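Local atomic coordinates of chromosome replication initiation protein (Geobacillus kaustophilus, PDB entry 2VN2), a protein that probably takes part in assembling the primosome at the start of chromosome replication, this chain being its metal-binding N-terminal domain, of the DnaB/DnaD family. Residues R74-K78 / G79-I83; L50-P54 / A55-E59. All coordinates share one frame; numbering follows the deposited sequence.

Contact 1: R74-K78 / G79-I83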
loop_
_atom_site.group_PDB
_atom_site.type_symbol
_atom_site.label_atom_id
_atom_site.label_comp_id
_atom_site.label_asym_id
_atom_site.label_seq_id
_atom_site.Cartn_x
_atom_site.Cartn_y
_atom_site.Cartn_z
ATOM N N ARG A 74 -13.796 10.628 -21.010
ATOM C CA ARG A 74 -14.712 11.224 -19.984
ATOM C C ARG A 74 -13.953 11.668 -18.705
ATOM O O ARG A 74 -14.312 12.692 -18.100
ATOM C CB ARG A 74 -15.946 10.284 -19.676
ATOM C CG ARG A 74 -16.905 10.742 -18.486
ATOM C CD ARG A 74 -18.531 10.872 -18.844
ATOM N NE ARG A 74 -19.508 11.225 -17.722
ATOM C CZ ARG A 74 -20.315 10.383 -17.027
ATOM N NH1 ARG A 74 -20.317 9.078 -17.270
ATOM N NH2 ARG A 74 -21.089 10.854 -16.040
ATOM N N LEU A 75 -12.908 10.926 -18.295
ATOM C CA LEU A 75 -12.062 11.377 -17.156
ATOM C C LEU A 75 -11.261 12.692 -17.498
ATOM O O LEU A 75 -11.071 13.522 -16.582
ATOM C CB LEU A 75 -11.028 10.292 -16.725
ATOM C CG LEU A 75 -11.647 9.063 -16.014
ATOM C CD1 LEU A 75 -10.578 7.983 -15.915
ATOM C CD2 LEU A 75 -12.161 9.444 -14.623
ATOM N N LEU A 76 -10.728 12.790 -18.739
ATOM C CA LEU A 76 -10.039 14.023 -19.265
ATOM C C LEU A 76 -11.004 15.174 -19.199
ATOM O O LEU A 76 -10.693 16.267 -18.644
ATOM C CB LEU A 76 -9.506 13.882 -20.742
ATOM C CG LEU A 76 -8.263 12.993 -20.886
ATOM C CD1 LEU A 76 -7.982 12.462 -22.264
ATOM C CD2 LEU A 76 -6.998 13.555 -20.250
ATOM N N GLN A 77 -12.201 14.926 -19.698
ATOM C CA GLN A 77 -13.230 15.979 -19.558
ATOM C C GLN A 77 -13.754 16.311 -18.215
ATOM O O GLN A 77 -13.902 17.478 -17.915
ATOM C CB GLN A 77 -14.329 15.939 -20.637
ATOM C CG GLN A 77 -15.558 15.219 -20.399
ATOM C CD GLN A 77 -16.032 14.609 -21.760
ATOM O OE1 GLN A 77 -15.410 14.866 -22.836
ATOM N NE2 GLN A 77 -17.067 13.738 -21.703
ATOM N N LYS A 78 -14.004 15.334 -17.343
ATOM C CA LYS A 78 -14.340 15.741 -15.945
ATOM C C LYS A 78 -13.150 16.414 -15.244
ATOM O O LYS A 78 -13.314 16.887 -14.184
ATOM C CB LYS A 78 -14.869 14.572 -15.110
ATOM C CG LYS A 78 -16.153 13.913 -15.619
ATOM C CD LYS A 78 -16.166 12.391 -15.268
ATOM C CE LYS A 78 -17.489 11.940 -14.706
ATOM N NZ LYS A 78 -17.554 10.477 -14.544
ATOM N N GLY A 79 -11.950 16.429 -15.805
ATOM C CA GLY A 79 -10.776 17.050 -15.135
ATOM C C GLY A 79 -10.300 16.245 -13.939
ATOM O O GLY A 79 -9.672 16.772 -12.982
ATOM N N MET A 80 -10.501 14.942 -14.023
ATOM C CA MET A 80 -9.838 13.955 -13.092
ATOM C C MET A 80 -8.458 13.524 -13.455
ATOM O O MET A 80 -7.681 13.182 -12.605
ATOM C CB MET A 80 -10.732 12.735 -12.854
ATOM C CG MET A 80 -12.119 13.133 -12.217
ATOM S SD MET A 80 -12.046 13.751 -10.570
ATOM C CE MET A 80 -13.556 14.624 -10.839
ATOM N N ILE A 81 -8.107 13.498 -14.715
ATOM C CA ILE A 81 -6.725 13.136 -15.122
ATOM C C ILE A 81 -6.373 14.203 -16.256
ATOM O O ILE A 81 -7.312 14.792 -16.793
ATOM C CB ILE A 81 -6.578 11.713 -15.710
ATOM C CG1 ILE A 81 -7.396 11.526 -17.003
ATOM C CG2 ILE A 81 -6.784 10.562 -14.651
ATOM C CD1 ILE A 81 -7.050 10.279 -17.812
ATOM N N ALA A 82 -5.077 14.428 -16.568
ATOM C CA ALA A 82 -4.639 15.346 -17.598
ATOM C C ALA A 82 -3.488 14.634 -18.325
ATOM O O ALA A 82 -2.831 13.808 -17.726
ATOM C CB ALA A 82 -4.147 16.655 -16.977
ATOM N N ILE A 83 -3.187 15.000 -19.566
ATOM C CA ILE A 83 -1.947 14.586 -20.255
ATOM C C ILE A 83 -0.958 15.755 -20.150
ATOM O O ILE A 83 -1.298 16.891 -20.442
ATOM C CB ILE A 83 -2.242 14.141 -21.733
ATOM C CG1 ILE A 83 -3.406 13.119 -21.787
ATOM C CG2 ILE A 83 -1.001 13.604 -22.440
ATOM C CD1 ILE A 83 -4.014 12.905 -23.172
#
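Leu75 O receives the backbone N-H of Met80 at 3.0 Å, the donor lying almost in line with the carbonyl bond (167°). Together with Gly79 N to Leu76 O at 3.1 Å, where the donor stands well above the carbonyl plane, this makes a Schellman motif, the turn that ends helix 65-77 of the winged-helix-like domain and sends the chain into strand 82-83. Gly79 holds the pivot with positive phi (71°), a conformation in which a beta carbon would clash with Lys78 O.

Once past the turn, the chain folds its apolar side chains back over the last helical residues. Met80 lays CB against Leu75 CD2 at 4.0 Å, the two side chains crossing at about a right angle. Ile81 points CG1 between its own backbone N and carbonyl carbon (chi1 62°), which brings that branch to 3.8 Å from Leu75 CB and equally near Leu76 CD2, wedged between the two leucines. Ile81 is buried and also meets Leu38, Tyr97 and Leu99, so the wedge is part of the hydrophobic core. Cutting Ile81 back to an alanine removes CG1 and CD1, which would probably leave a gap beside Leu75 CB and Leu76 CD2 and let that leucine methyl shift. Lys78 runs the other way, its NZ paired with Glu34 in a salt bridge and hydrogen-bonded to Gly29 O, which ties the helix end to the start of helix 32-45 and the loop before it. At the strand end, Leu76 CD2 lies 3.9 Å from Ile83 CG1, while its sister methyl CD1 approaches Ile83 CD1.

Contact 2: L50-P54 / A55-E59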
loop_
_atom_site.group_PDB
_atom_site.type_symbol
_atom_site.label_atom_id
_atom_site.label_comp_id
_atom_site.label_asym_id
_atom_site.label_seq_id
_atom_site.Cartn_x
_atom_site.Cartn_y
_atom_site.Cartn_z
ATOM N N LEU A 50 3.933 5.098 -18.676
ATOM C CA LEU A 50 3.479 6.373 -18.168
ATOM C C LEU A 50 2.228 6.901 -18.910
ATOM O O LEU A 50 1.557 7.974 -18.498
ATOM C CB LEU A 50 4.623 7.380 -18.276
ATOM C CG LEU A 50 5.954 7.052 -17.546
ATOM C CD1 LEU A 50 6.860 8.306 -17.716
ATOM C CD2 LEU A 50 5.779 6.672 -16.054
ATOM N N PHE A 51 1.962 6.181 -20.006
ATOM C CA PHE A 51 0.932 6.538 -20.936
ATOM C C PHE A 51 0.301 5.297 -21.475
ATOM O O PHE A 51 0.302 5.103 -22.662
ATOM C CB PHE A 51 1.556 7.334 -22.084
ATOM C CG PHE A 51 0.576 8.240 -22.816
ATOM C CD1 PHE A 51 -0.141 9.222 -22.114
ATOM C CD2 PHE A 51 0.399 8.115 -24.204
ATOM C CE1 PHE A 51 -1.058 10.056 -22.739
ATOM C CE2 PHE A 51 -0.543 8.958 -24.878
ATOM C CZ PHE A 51 -1.276 9.945 -24.113
ATOM N N PRO A 52 -0.329 4.477 -20.620
ATOM C CA PRO A 52 -0.813 3.245 -21.276
ATOM C C PRO A 52 -1.888 3.654 -22.346
ATOM O O PRO A 52 -2.441 4.767 -22.288
ATOM C CB PRO A 52 -1.484 2.476 -20.138
ATOM C CG PRO A 52 -1.905 3.596 -19.102
ATOM C CD PRO A 52 -0.815 4.638 -19.210
ATOM N N THR A 53 -2.163 2.756 -23.294
ATOM C CA THR A 53 -3.156 2.936 -24.333
ATOM C C THR A 53 -4.479 2.335 -23.750
ATOM O O THR A 53 -4.389 1.580 -22.791
ATOM C CB THR A 53 -2.754 2.140 -25.591
ATOM O OG1 THR A 53 -2.819 0.748 -25.281
ATOM C CG2 THR A 53 -1.319 2.444 -26.080
ATOM N N PRO A 54 -5.661 2.650 -24.316
ATOM C CA PRO A 54 -6.929 2.062 -23.923
ATOM C C PRO A 54 -7.023 0.577 -24.135
ATOM O O PRO A 54 -7.664 -0.119 -23.314
ATOM C CB PRO A 54 -7.983 2.792 -24.798
ATOM C CG PRO A 54 -7.439 4.052 -25.058
ATOM C CD PRO A 54 -5.904 3.690 -25.328
ATOM N N ALA A 55 -6.376 0.054 -25.174
ATOM C CA ALA A 55 -6.252 -1.391 -25.267
ATOM C C ALA A 55 -5.449 -2.028 -24.138
ATOM O O ALA A 55 -5.775 -3.119 -23.692
ATOM C CB ALA A 55 -5.660 -1.816 -26.616
ATOM N N GLU A 56 -4.364 -1.405 -23.701
ATOM C CA GLU A 56 -3.593 -2.013 -22.587
ATOM C C GLU A 56 -4.456 -1.952 -21.312
ATOM O O GLU A 56 -4.605 -2.950 -20.592
ATOM C CB GLU A 56 -2.208 -1.331 -22.385
ATOM C CG GLU A 56 -1.201 -1.563 -23.639
ATOM C CD GLU A 56 0.116 -0.701 -23.604
ATOM O OE1 GLU A 56 0.069 0.528 -23.322
ATOM O OE2 GLU A 56 1.219 -1.270 -23.870
ATOM N N LEU A 57 -5.087 -0.799 -21.078
ATOM C CA LEU A 57 -6.074 -0.674 -19.985
ATOM C C LEU A 57 -7.167 -1.693 -20.097
ATOM O O LEU A 57 -7.440 -2.339 -19.099
ATOM C CB LEU A 57 -6.575 0.800 -19.699
ATOM C CG LEU A 57 -5.431 1.845 -19.488
ATOM C CD1 LEU A 57 -5.791 3.323 -19.823
ATOM C CD2 LEU A 57 -4.890 1.784 -18.097
ATOM N N ALA A 58 -7.740 -1.938 -21.270
ATOM C CA ALA A 58 -8.971 -2.794 -21.328
ATOM C C ALA A 58 -8.714 -4.266 -21.092
ATOM O O ALA A 58 -9.661 -5.020 -20.774
ATOM C CB ALA A 58 -9.727 -2.633 -22.661
ATOM N N GLU A 59 -7.443 -4.666 -21.231
ATOM C CA GLU A 59 -7.027 -6.074 -21.305
ATOM C C GLU A 59 -7.299 -6.705 -19.975
ATOM O O GLU A 59 -7.673 -7.857 -19.956
ATOM C CB GLU A 59 -5.533 -6.252 -21.764
ATOM C CG GLU A 59 -4.433 -6.594 -20.679
ATOM C CD GLU A 59 -2.890 -6.229 -21.108
ATOM O OE1 GLU A 59 -2.577 -6.353 -22.341
ATOM O OE2 GLU A 59 -2.022 -5.821 -20.236
#
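A capping box opens helix 54-59, with Thr53 at the N-cap and Glu56 three residues on, each side chain bonding the other's backbone. Thr53 OG1 accepts Glu56 N at 3.1 Å with a fairly straight bond (156°). In return Glu56 OE1 takes the N-H of Thr53 at 3.2 Å through its anti lone pair, the one turned away from the other carboxylate oxygen. The hydroxyl can sit over the helix start because chi1 of 67° swings OG1 between the backbone N and the carbonyl carbon. Glu56, extended beyond CG, reaches back along the chain past OG1, and a weak 3.5 Å bond from Thr53 OG1 to Glu56 OE1 joins the two side chains directly. The carboxylate thus lies close to the N-terminal end of the helix, where its negative charge probably interacts favourably with the helix dipole.

The first regular turns follow at once. Leu57 N bonds Thr53 O at 3.0 Å and Ala58 N bonds Pro54 O at 2.7 Å. Pro54, in the first turn, has no N-H that would need a partner there. Beside the box a hydrophobic staple joins the residue before the cap to the fourth after it: Pro52 CG rests on Leu57 CD2 at 3.6 Å, the ring and the leucine meeting at a slant. Both side chains also touch Phe44 of helix 32-45, and Leu57 reaches Cys68 and Val72 of helix 65-77 as well. Reciprocal side-chain to backbone bonds joined to an apolar N'-N4 pair are the classic helix N-terminus, a capping box with a hydrophobic staple.

Overall arrangement
From the N terminus, the chain leaves helix 32-45, and contact 2 shapes the turn from the loop 50-54 into helix 54-59. Helix 65-77 follows, and contact 1 closes its far end as the chain enters strand 82-83. The contacts are thus in series, neither nested nor crossed: one starts a helix, the other stops the next. Their centres lie about 15 Å apart, yet they touch where Ile83 CG2 meets Phe51 CE1 at 3.6 Å. Tyr97 of the partner strand 97-98 joins this junction, stacking on Phe51 and packing on Ile83. Helix 32-45 is common ground, receiving Leu57 from contact 2 and Leu75 and Ile81 from contact 1.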